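PDB 4HB9: similarities with probable monooxygenase from Photorhabdus luminescens, which binds flavin-adenine dinucleotide and probably acts as a flavin-dependent monooxygenase of the aromatic-ring-hydroxylase type. Local coordinates for residues Ile176-Val181 with His298-Pro303; Ser166-Gln171 with Ser311-Leu316; Ser184-Arg189 with Trp246-Ala251; Leu335-Leu340 with Gln364-Tyr369. One frame throughout, in Å; residues are numbered along the deposited sequence. Where two conformers were deposited one is given.

All four contacts lie in the FAD-binding part of the chain, joining its two sheets and long helices near the flavin. Along the chain contact 3 is nested inside contact 1, which is nested inside contact 2; contact 4 follows in series. Contacts 1 and 3 share strand 179-191 and join it to its two neighbours in the mixed sheet, their centres about 18 Å apart. Contact 2 sets helix 167-172 on edge strand 313-315 of the parallel sheet, and contact 4 pairs helices 330-349 and 355-386 close by, with centres about 15 Å apart and L316 packed on D337. Contacts 2 and 3, their centres about 31 Å apart, lie on opposite sides of the chain's centre.

Contact 1: Ile176-Val181 with His298-Pro303; sequences IERFDV and HLRSMP
The guanidinium of R178 stacks flat on the guanidinium of R300, with planes 15° apart and centres 4.0 Å apart; the two extended side chains run side by side and point the same way. On the R300 guanidinium, NH2 of R178 sits over one face toward the rim, and a water lies over the opposite one. The F179 ring has the CB of S301 off-centre over a face, a CH-pi contact, and the backbone N of P303 in plane at its edge. D180 OD1 forms a 3.2 Å salt bridge with R300 NE, and this carboxylate probably eases the pairing of the two cations. Setting CG beside its backbone N (chi1 -68°) swings the D180 carboxylate alongside R300, and the same OD1 takes a 2.8 Å bond from the water, which also donates to L299 O. Long arginine chains suit this surface, where their alkyl parts can pack while the charged ends remain near solvent.

The backbones pair antiparallel. F179 N donates to S301 O at 2.8 Å and S301 N returns a bond to F179 O at 2.9 Å, while V181 N reaches L299 O. Nearby, V181 CB lies 4.1 Å from L299 CB, and V181 CG2 also touches S301 CB; the β-branched valine fits a close strand pair, with L299 as its buried apolar partner. The contact thus joins the start of strand 179-191 to strand 295-301, an outermost strand of the mixed sheet; helix 355-386 backs V181, L299 and S301 through L378, A381 and V374.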
# COMPACT_ATOMS: atom_id res chain seq x y z
N ILE A 176 -3.37 -20.41 2.57
CA ILE A 176 -3.45 -19.31 1.61
C ILE A 176 -2.11 -19.15 0.90
O ILE A 176 -1.09 -18.83 1.53
CB ILE A 176 -3.85 -17.98 2.27
CG1 ILE A 176 -5.30 -18.05 2.73
CG2 ILE A 176 -3.65 -16.81 1.29
CD1 ILE A 176 -5.71 -16.92 3.64
N GLU A 177 -2.11 -19.35 -0.42
CA GLU A 177 -0.88 -19.31 -1.21
C GLU A 177 -1.01 -18.34 -2.38
O GLU A 177 -2.03 -18.31 -3.02
CB GLU A 177 -0.53 -20.72 -1.71
CG GLU A 177 -1.64 -21.42 -2.49
CD GLU A 177 -1.40 -22.91 -2.72
OE1 GLU A 177 -0.22 -23.37 -2.63
OE2 GLU A 177 -2.38 -23.64 -3.00
N ARG A 178 0.03 -17.56 -2.63
CA ARG A 178 0.07 -16.61 -3.74
C ARG A 178 0.41 -17.34 -5.02
O ARG A 178 1.02 -18.41 -4.97
CB ARG A 178 1.11 -15.52 -3.50
CG ARG A 178 2.54 -15.98 -3.73
CD ARG A 178 3.57 -15.16 -2.97
NE ARG A 178 4.93 -15.45 -3.42
CZ ARG A 178 6.00 -14.70 -3.16
NH1 ARG A 178 5.89 -13.57 -2.46
NH2 ARG A 178 7.19 -15.06 -3.63
N PHE A 179 0.04 -16.77 -6.17
CA PHE A 179 0.52 -17.28 -7.45
C PHE A 179 1.10 -16.14 -8.29
O PHE A 179 0.79 -14.97 -8.07
CB PHE A 179 -0.58 -18.01 -8.23
CG PHE A 179 -1.75 -17.15 -8.61
CD1 PHE A 179 -1.78 -16.46 -9.83
CD2 PHE A 179 -2.84 -17.02 -7.76
CE1 PHE A 179 -2.85 -15.68 -10.18
CE2 PHE A 179 -3.91 -16.23 -8.11
CZ PHE A 179 -3.91 -15.55 -9.31
N ASP A 180 1.95 -16.49 -9.25
CA ASP A 180 2.52 -15.50 -10.16
C ASP A 180 1.50 -15.14 -11.23
O ASP A 180 0.93 -16.01 -11.91
CB ASP A 180 3.79 -16.01 -10.82
CG ASP A 180 4.94 -16.17 -9.85
OD1 ASP A 180 5.10 -15.34 -8.93
OD2 ASP A 180 5.70 -17.13 -10.01
N VAL A 181 1.33 -13.85 -11.44
CA VAL A 181 0.36 -13.34 -12.41
C VAL A 181 0.87 -13.48 -13.84
O VAL A 181 0.08 -13.55 -14.76
CB VAL A 181 0.04 -11.88 -12.09
CG1 VAL A 181 -0.80 -11.23 -13.18
CG2 VAL A 181 -0.66 -11.80 -10.76
N HIS A 298 7.66 -8.26 -9.56
CA HIS A 298 6.89 -9.34 -10.18
C HIS A 298 5.52 -9.38 -9.50
O HIS A 298 5.44 -9.39 -8.27
CB HIS A 298 7.61 -10.69 -10.03
CG HIS A 298 8.90 -10.75 -10.77
ND1 HIS A 298 9.00 -10.48 -12.11
CD2 HIS A 298 10.16 -11.06 -10.34
CE1 HIS A 298 10.26 -10.61 -12.49
NE2 HIS A 298 10.98 -10.97 -11.43
N LEU A 299 4.44 -9.35 -10.27
CA LEU A 299 3.12 -9.28 -9.68
C LEU A 299 2.68 -10.66 -9.27
O LEU A 299 2.78 -11.61 -10.05
CB LEU A 299 2.08 -8.66 -10.60
CG LEU A 299 2.40 -7.25 -11.10
CD1 LEU A 299 1.19 -6.73 -11.85
CD2 LEU A 299 2.77 -6.31 -9.96
N ARG A 300 2.22 -10.75 -8.03
CA ARG A 300 1.68 -11.97 -7.47
C ARG A 300 0.26 -11.68 -7.00
O ARG A 300 -0.11 -10.52 -6.76
CB ARG A 300 2.58 -12.48 -6.35
CG ARG A 300 3.93 -12.91 -6.91
CD ARG A 300 4.91 -13.41 -5.86
NE ARG A 300 6.24 -13.64 -6.44
CZ ARG A 300 7.24 -12.75 -6.50
NH1 ARG A 300 7.10 -11.52 -6.02
NH2 ARG A 300 8.40 -13.11 -7.05
N SER A 301 -0.58 -12.71 -6.98
CA SER A 301 -1.96 -12.53 -6.55
C SER A 301 -2.35 -13.75 -5.72
O SER A 301 -1.51 -14.57 -5.42
CB SER A 301 -2.88 -12.36 -7.77
OG SER A 301 -4.20 -12.00 -7.42
N MSE A 302 -3.63 -13.87 -5.37
CA MSE A 302 -4.06 -15.01 -4.57
C MSE A 302 -5.40 -15.46 -5.03
O MSE A 302 -6.15 -14.71 -5.65
CB MSE A 302 -4.08 -14.68 -3.08
CG MSE A 302 -5.14 -13.65 -2.73
SE MSE A 302 -5.08 -13.36 -0.79
CE MSE A 302 -4.15 -11.64 -0.98
N PRO A 303 -5.69 -16.74 -4.77
CA PRO A 303 -7.01 -17.15 -5.20
C PRO A 303 -8.11 -16.52 -4.33
O PRO A 303 -7.84 -15.84 -3.34
CB PRO A 303 -6.98 -18.67 -5.10
CG PRO A 303 -5.80 -19.02 -4.26
CD PRO A 303 -4.90 -17.82 -4.17
O HOH W 1 5.20 -12.96 -10.35

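Contact 2: Ser166-Gln171 with Ser311-Leu316; sequences SKVRKQ and STVTLL
Helix 167-171 passes strand 313-315 with axes 8.9 Å apart at closest approach and N-to-C directions 123° apart, R169 and L315 being the nearest residues by CA. V168 and L315 do most of the touching. CG1 of V168, set anti to its own backbone N (chi1 179°), reaches CD2 of L315 at 3.6 Å as the two side chains pass head to tail. The same methyl meets CG1 of V313 at 4.1 Å, so one branch of V168 bridges two alternate residues of the strand. V168 also packs on F132, a residue that binds FAD. The second methyl of L315, CD1, lies 3.7 Å from CG of R169, whose aliphatic part runs nearly perpendicular to the leucine. Leucine suits this place because its fork lets CD2 meet V168 while CD1 meets the R169 stem; valine suits the strand at V313, and V168 offers a short apolar side chain toward the sheet.

S166 is the N-cap of the helix: its OG accepts from R169 N at 2.9 Å in a nearly straight bond, and it is also hydrogen-bonded to D162. Beyond its aliphatic stem, R169 bends at chi3 (56°) and leads its guanidinium away from the strand, where NH2 bonds to the carbonyl oxygens of A319 and S164. On the far side of the strand T314 turns to E363 of helix 355-386.

Chemically, the interface is a buried hydrocarbon joint: dispersion and exclusion of water hold helix to strand, while the polar ends are satisfied by the cap, D162, A319 and S164.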
# COMPACT_ATOMS: atom_id res chain seq x y z
N SER A 166 3.07 -11.58 5.89
CA SER A 166 2.67 -11.68 7.28
C SER A 166 2.92 -13.04 7.91
O SER A 166 2.35 -14.04 7.47
CB SER A 166 1.18 -11.38 7.33
OG SER A 166 0.55 -11.76 8.53
N LYS A 167 3.74 -13.07 8.95
CA LYS A 167 3.94 -14.31 9.72
C LYS A 167 2.69 -14.70 10.49
O LYS A 167 2.47 -15.88 10.73
CB LYS A 167 5.10 -14.18 10.71
CG LYS A 167 6.45 -13.90 10.10
CD LYS A 167 6.84 -14.88 9.01
CE LYS A 167 8.17 -14.48 8.36
NZ LYS A 167 9.27 -14.34 9.37
N VAL A 168 1.87 -13.73 10.87
CA VAL A 168 0.62 -14.04 11.54
C VAL A 168 -0.27 -14.83 10.61
O VAL A 168 -0.82 -15.85 11.02
CB VAL A 168 -0.13 -12.79 12.05
CG1 VAL A 168 -1.45 -13.18 12.71
CG2 VAL A 168 0.75 -12.02 13.01
N ARG A 169 -0.43 -14.35 9.36
CA ARG A 169 -1.22 -15.08 8.36
C ARG A 169 -0.64 -16.46 8.09
O ARG A 169 -1.37 -17.45 7.95
CB ARG A 169 -1.30 -14.33 7.01
CG ARG A 169 -2.22 -15.02 5.99
CD ARG A 169 -1.95 -14.71 4.53
NE ARG A 169 -0.57 -14.99 4.09
CZ ARG A 169 0.30 -14.07 3.67
NH1 ARG A 169 1.52 -14.43 3.29
NH2 ARG A 169 -0.02 -12.78 3.65
N LYS A 170 0.68 -16.52 8.00
CA LYS A 170 1.34 -17.79 7.67
C LYS A 170 1.06 -18.83 8.77
O LYS A 170 0.93 -20.01 8.48
CB LYS A 170 2.84 -17.59 7.45
CG LYS A 170 3.23 -17.06 6.07
CD LYS A 170 4.70 -16.61 6.07
CE LYS A 170 5.36 -16.57 4.71
NZ LYS A 170 4.47 -16.10 3.61
N GLN A 171 0.94 -18.38 10.01
CA GLN A 171 0.63 -19.28 11.11
C GLN A 171 -0.85 -19.58 11.19
O GLN A 171 -1.22 -20.74 11.33
CB GLN A 171 1.10 -18.75 12.45
CG GLN A 171 0.79 -19.72 13.56
CD GLN A 171 1.28 -19.32 14.92
OE1 GLN A 171 2.26 -18.57 15.08
NE2 GLN A 171 0.62 -19.86 15.93
N SER A 311 -11.86 -16.70 15.06
CA SER A 311 -11.35 -16.82 16.41
C SER A 311 -10.93 -15.44 16.89
O SER A 311 -11.24 -14.44 16.24
CB SER A 311 -10.18 -17.80 16.45
OG SER A 311 -9.03 -17.27 15.81
N THR A 312 -10.19 -15.40 17.98
CA THR A 312 -9.65 -14.15 18.50
C THR A 312 -8.36 -13.71 17.81
O THR A 312 -7.78 -12.70 18.18
CB THR A 312 -9.44 -14.28 20.01
OG1 THR A 312 -8.54 -15.35 20.27
CG2 THR A 312 -10.77 -14.53 20.72
N VAL A 313 -7.91 -14.44 16.80
CA VAL A 313 -6.82 -13.99 15.90
C VAL A 313 -7.49 -13.60 14.60
O VAL A 313 -8.34 -14.36 14.04
CB VAL A 313 -5.80 -15.12 15.59
CG1 VAL A 313 -4.73 -14.65 14.61
CG2 VAL A 313 -5.14 -15.65 16.85
N THR A 314 -7.13 -12.42 14.08
CA THR A 314 -7.60 -12.02 12.77
C THR A 314 -6.51 -11.22 12.02
O THR A 314 -5.40 -11.08 12.50
CB THR A 314 -8.95 -11.29 12.83
OG1 THR A 314 -9.52 -11.20 11.53
CG2 THR A 314 -8.87 -9.92 13.40
N LEU A 315 -6.83 -10.76 10.82
CA LEU A 315 -5.83 -10.12 9.94
C LEU A 315 -6.40 -8.88 9.32
O LEU A 315 -7.63 -8.79 9.18
CB LEU A 315 -5.42 -11.07 8.81
CG LEU A 315 -4.79 -12.38 9.28
CD1 LEU A 315 -4.75 -13.37 8.13
CD2 LEU A 315 -3.42 -12.18 9.89
N LEU A 316 -5.52 -7.95 8.92
CA LEU A 316 -5.96 -6.83 8.09
C LEU A 316 -4.88 -6.35 7.14
O LEU A 316 -3.74 -6.73 7.25
CB LEU A 316 -6.56 -5.67 8.89
CG LEU A 316 -5.78 -4.71 9.75
CD1 LEU A 316 -4.91 -3.72 8.96
CD2 LEU A 316 -6.80 -3.92 10.56

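Contact 3: Ser184-Arg189 with Trp246-Ala251; sequences SMIIGR and WVYVAA
S184 opens an antiparallel pairing of strands 179-191 and 240-251, neighbours within the mixed sheet, by exchanging two backbone bonds with A250: its N donates to A250 O at 2.9 Å and its O accepts from A250 N. The S184 hydroxyl is bonded to H298 and T252, outside this pair. M185, a selenomethionine, follows in a non-hydrogen-bonded pair with V249. Its chain bends at chi3 (36°), laying SE 3.8 Å from CG1 of V247 and CE 4.1 Å from CG2 of V249; the long, unbranched methionine-type chain can lie across two valines. I186 returns to a hydrogen-bonded pair, with Y248, and its carbonyl accepts from Y248 N at 2.7 Å. On this face, which also carries W246 and Y248, CG2 of I186 runs beside the indole, while helix 264-274 covers the isoleucine through L270 and V271. The Y248 hydroxyl bonds to D218 of the next strand.

I187 lies on the M185 face, pointing the same way as V247 beside it, with CG1 3.9 Å from V247 CG1. On this face the I187 side chain comes within about 5 Å of bound FAD, between nearest atoms.

G188 is paired with W246 by two backbone bonds. Its lack of a side chain lets the indole lie across the neighbouring strand, and W246 NE1 is held by S289. CA of G188 sits over the five-membered ring face of W246, 3.9 Å from its centroid and 25° off the normal. R189 ends the segment beyond the strand pair, its NE in a salt bridge with OD2 of D290.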
# COMPACT_ATOMS: atom_id res chain seq x y z
N SER A 184 4.91 -8.33 -14.84
CA SER A 184 5.90 -7.63 -14.02
C SER A 184 5.90 -6.15 -14.35
O SER A 184 5.32 -5.73 -15.36
CB SER A 184 7.27 -8.21 -14.27
OG SER A 184 7.29 -9.56 -13.90
N MSE A 185 6.49 -5.34 -13.49
CA MSE A 185 6.50 -3.90 -13.73
C MSE A 185 7.81 -3.30 -13.28
O MSE A 185 8.54 -3.89 -12.46
CB MSE A 185 5.32 -3.21 -13.04
CG MSE A 185 5.31 -3.27 -11.53
SE MSE A 185 3.69 -2.37 -10.79
CE MSE A 185 2.30 -2.79 -12.05
N ILE A 186 8.12 -2.15 -13.86
CA ILE A 186 9.27 -1.34 -13.48
C ILE A 186 8.71 0.05 -13.22
O ILE A 186 8.03 0.62 -14.08
CB ILE A 186 10.34 -1.34 -14.59
CG1 ILE A 186 10.84 -2.75 -14.88
CG2 ILE A 186 11.52 -0.45 -14.21
CD1 ILE A 186 11.80 -2.84 -16.05
N ILE A 187 8.98 0.58 -12.02
CA ILE A 187 8.41 1.84 -11.55
C ILE A 187 9.56 2.83 -11.31
O ILE A 187 10.53 2.49 -10.62
CB ILE A 187 7.67 1.64 -10.22
CG1 ILE A 187 6.60 0.54 -10.35
CG2 ILE A 187 7.03 2.95 -9.74
CD1 ILE A 187 5.87 0.21 -9.05
N GLY A 188 9.45 4.02 -11.88
CA GLY A 188 10.43 5.08 -11.61
C GLY A 188 9.74 6.39 -11.29
O GLY A 188 8.54 6.56 -11.53
N ARG A 189 10.51 7.33 -10.73
CA ARG A 189 10.00 8.65 -10.44
C ARG A 189 10.97 9.68 -10.97
O ARG A 189 12.18 9.46 -10.99
CB ARG A 189 9.81 8.85 -8.94
CG ARG A 189 11.10 8.83 -8.12
CD ARG A 189 10.89 9.01 -6.63
NE ARG A 189 12.11 9.61 -6.03
CZ ARG A 189 12.17 10.26 -4.87
NH1 ARG A 189 11.12 10.37 -4.08
NH2 ARG A 189 13.32 10.83 -4.48
N TRP A 246 6.27 6.92 -13.34
CA TRP A 246 5.96 6.07 -14.50
C TRP A 246 6.05 4.60 -14.13
O TRP A 246 6.87 4.18 -13.28
CB TRP A 246 6.84 6.39 -15.70
CG TRP A 246 8.31 6.32 -15.45
CD1 TRP A 246 9.12 7.36 -15.09
CD2 TRP A 246 9.15 5.16 -15.51
NE1 TRP A 246 10.41 6.93 -14.94
CE2 TRP A 246 10.46 5.58 -15.18
CE3 TRP A 246 8.93 3.82 -15.80
CZ2 TRP A 246 11.54 4.72 -15.17
CZ3 TRP A 246 9.99 2.95 -15.76
CH2 TRP A 246 11.29 3.40 -15.44
N VAL A 247 5.20 3.80 -14.77
CA VAL A 247 5.17 2.37 -14.50
C VAL A 247 5.15 1.62 -15.81
O VAL A 247 4.20 1.76 -16.58
CB VAL A 247 3.94 1.95 -13.66
CG1 VAL A 247 4.06 0.49 -13.30
CG2 VAL A 247 3.83 2.81 -12.40
N TYR A 248 6.22 0.90 -16.10
CA TYR A 248 6.28 0.09 -17.32
C TYR A 248 5.80 -1.28 -16.95
O TYR A 248 6.31 -1.87 -15.99
CB TYR A 248 7.69 0.02 -17.92
CG TYR A 248 7.81 -0.95 -19.07
CD1 TYR A 248 7.28 -0.66 -20.33
CD2 TYR A 248 8.38 -2.17 -18.88
CE1 TYR A 248 7.35 -1.58 -21.36
CE2 TYR A 248 8.48 -3.10 -19.90
CZ TYR A 248 7.96 -2.81 -21.14
OH TYR A 248 8.07 -3.77 -22.13
N VAL A 249 4.83 -1.78 -17.70
CA VAL A 249 4.16 -3.08 -17.41
C VAL A 249 4.29 -4.01 -18.61
O VAL A 249 4.01 -3.60 -19.72
CB VAL A 249 2.68 -2.87 -17.05
CG1 VAL A 249 2.04 -4.15 -16.58
CG2 VAL A 249 2.54 -1.82 -15.98
N ALA A 250 4.74 -5.23 -18.37
CA ALA A 250 4.94 -6.21 -19.44
C ALA A 250 4.84 -7.61 -18.90
O ALA A 250 4.74 -7.81 -17.72
CB ALA A 250 6.31 -6.02 -20.08
N ALA A 251 4.89 -8.59 -19.80
CA ALA A 251 4.86 -10.00 -19.36
C ALA A 251 6.18 -10.31 -18.68
O ALA A 251 7.25 -9.86 -19.14
CB ALA A 251 4.63 -10.92 -20.55

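Contact 4: Leu335-Leu340 with Gln364-Tyr369; sequences LRDALL and QQMRAY. With EDO (1,2-ethanediol), chain G.
R336 lays its guanidinium over one face of the Y369 ring, planes 12° apart, with CZ 3.9 Å from the ring centroid: a stacked cation-pi pair. The two side chains approach from opposing directions, so CD of R336 also sits nearly on the ring normal, a CH-pi contact. D337 OD1 lies at the ring's edge in its plane and accepts a short 2.5 Å bond from Y369 OH through its lone pair anti to the other carboxylate oxygen. Tyrosine suits the place because it offers a face to the cation and a hydroxyl to the acid. L340 brings CD2 to the edge as well, 3.8 Å from Y369 OH, and packs the same methyl 3.7 Å from CB of Q365.

One step outward, D337 is fixed by more than the tyrosine: OD1 is also bonded to H321 NE2 and OD2 to the backbone N of G317. CG of M366, a selenomethionine, lies 3.4 Å from that OD1. R336 holds its chain fully extended, which carries the guanidinium across to the ring; its NH1 donates to O2 of a 1,2-ethanediol, probably from the crystallisation liquor, and F50 makes a further cation-pi contact with R336.

Segments 335-340 and 364-369, 160° between directions and 10.8 Å between axes at closest approach, form an antiparallel helix pair of the FAD-binding fold, with the D337 side chain about 7 Å from bound FAD (nearest atoms).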
# COMPACT_ATOMS: atom_id res chain seq x y z
N LEU A 335 -6.81 0.74 5.25
CA LEU A 335 -7.58 1.74 5.99
C LEU A 335 -9.05 1.33 6.13
O LEU A 335 -9.63 1.43 7.21
CB LEU A 335 -7.48 3.11 5.31
CG LEU A 335 -6.10 3.72 5.39
CD1 LEU A 335 -5.99 4.93 4.45
CD2 LEU A 335 -5.74 4.07 6.83
N ARG A 336 -9.64 0.90 5.03
CA ARG A 336 -11.00 0.40 5.03
C ARG A 336 -11.20 -0.73 6.06
O ARG A 336 -12.20 -0.74 6.78
CB ARG A 336 -11.35 -0.12 3.64
CG ARG A 336 -12.80 -0.40 3.41
CD ARG A 336 -13.01 -0.74 1.95
NE ARG A 336 -14.39 -1.08 1.66
CZ ARG A 336 -14.85 -1.39 0.44
NH1 ARG A 336 -14.04 -1.42 -0.60
NH2 ARG A 336 -16.13 -1.67 0.28
N ASP A 337 -10.28 -1.69 6.06
CA ASP A 337 -10.28 -2.78 7.05
C ASP A 337 -10.22 -2.24 8.48
O ASP A 337 -10.95 -2.69 9.37
CB ASP A 337 -9.07 -3.69 6.90
CG ASP A 337 -9.06 -4.54 5.62
OD1 ASP A 337 -10.06 -4.63 4.87
OD2 ASP A 337 -7.99 -5.12 5.37
N ALA A 338 -9.36 -1.25 8.71
CA ALA A 338 -9.15 -0.69 10.06
C ALA A 338 -10.42 -0.03 10.60
O ALA A 338 -10.79 -0.23 11.76
CB ALA A 338 -7.97 0.28 10.05
N LEU A 339 -11.10 0.71 9.74
CA LEU A 339 -12.37 1.32 10.13
C LEU A 339 -13.41 0.24 10.43
O LEU A 339 -14.12 0.28 11.43
CB LEU A 339 -12.88 2.22 9.00
CG LEU A 339 -14.24 2.85 9.28
CD1 LEU A 339 -14.21 3.69 10.53
CD2 LEU A 339 -14.71 3.69 8.11
N LEU A 340 -13.51 -0.73 9.54
CA LEU A 340 -14.46 -1.82 9.74
C LEU A 340 -14.21 -2.63 11.02
O LEU A 340 -15.13 -2.86 11.80
CB LEU A 340 -14.45 -2.74 8.53
CG LEU A 340 -15.50 -3.85 8.58
CD1 LEU A 340 -16.90 -3.24 8.72
CD2 LEU A 340 -15.33 -4.68 7.32
N GLN A 364 -16.18 -11.57 7.09
CA GLN A 364 -17.09 -11.84 5.98
C GLN A 364 -17.23 -10.60 5.08
O GLN A 364 -17.16 -10.70 3.85
CB GLN A 364 -18.46 -12.31 6.51
CG GLN A 364 -19.39 -12.83 5.45
CD GLN A 364 -19.04 -14.22 4.93
OE1 GLN A 364 -18.05 -14.85 5.33
NE2 GLN A 364 -19.85 -14.71 4.00
N GLN A 365 -17.40 -9.42 5.67
CA GLN A 365 -17.47 -8.19 4.90
C GLN A 365 -16.15 -7.94 4.18
O GLN A 365 -16.14 -7.52 3.02
CB GLN A 365 -17.81 -6.98 5.77
CG GLN A 365 -19.22 -7.04 6.34
CD GLN A 365 -19.69 -5.71 6.88
OE1 GLN A 365 -19.41 -4.65 6.31
NE2 GLN A 365 -20.43 -5.76 7.97
N MSE A 366 -15.05 -8.18 4.87
CA MSE A 366 -13.73 -7.89 4.32
C MSE A 366 -13.47 -8.79 3.14
O MSE A 366 -12.99 -8.32 2.10
CB MSE A 366 -12.69 -8.05 5.41
CG MSE A 366 -11.27 -7.80 4.90
SE MSE A 366 -10.43 -9.49 4.35
CE MSE A 366 -10.09 -10.11 6.19
N ARG A 367 -13.78 -10.08 3.26
CA ARG A 367 -13.65 -11.00 2.13
C ARG A 367 -14.41 -10.53 0.89
O ARG A 367 -13.91 -10.67 -0.23
CB ARG A 367 -14.07 -12.43 2.50
CG ARG A 367 -13.00 -13.22 3.26
CD ARG A 367 -13.35 -14.70 3.36
NE ARG A 367 -14.58 -14.89 4.12
CZ ARG A 367 -14.66 -15.01 5.44
NH1 ARG A 367 -13.58 -15.04 6.21
NH2 ARG A 367 -15.86 -15.16 5.99
N ALA A 368 -15.60 -9.98 1.08
CA ALA A 368 -16.41 -9.53 -0.07
C ALA A 368 -15.71 -8.44 -0.87
O ALA A 368 -15.59 -8.56 -2.09
CB ALA A 368 -17.78 -9.03 0.37
N TYR A 369 -15.24 -7.38 -0.21
CA TYR A 369 -14.55 -6.36 -0.98
C TYR A 369 -13.14 -6.77 -1.36
O TYR A 369 -12.68 -6.39 -2.45
CB TYR A 369 -14.61 -4.95 -0.37
CG TYR A 369 -14.01 -4.78 1.01
CD1 TYR A 369 -12.63 -4.75 1.21
CD2 TYR A 369 -14.83 -4.55 2.11
CE1 TYR A 369 -12.09 -4.56 2.47
CE2 TYR A 369 -14.31 -4.35 3.36
CZ TYR A 369 -12.97 -4.34 3.55
OH TYR A 369 -12.53 -4.13 4.83
C1 EDO G . -9.97 0.60 -2.41
O1 EDO G . -10.99 1.07 -3.30
C2 EDO G . -10.55 0.56 -1.01
O2 EDO G . -11.22 -0.66 -0.77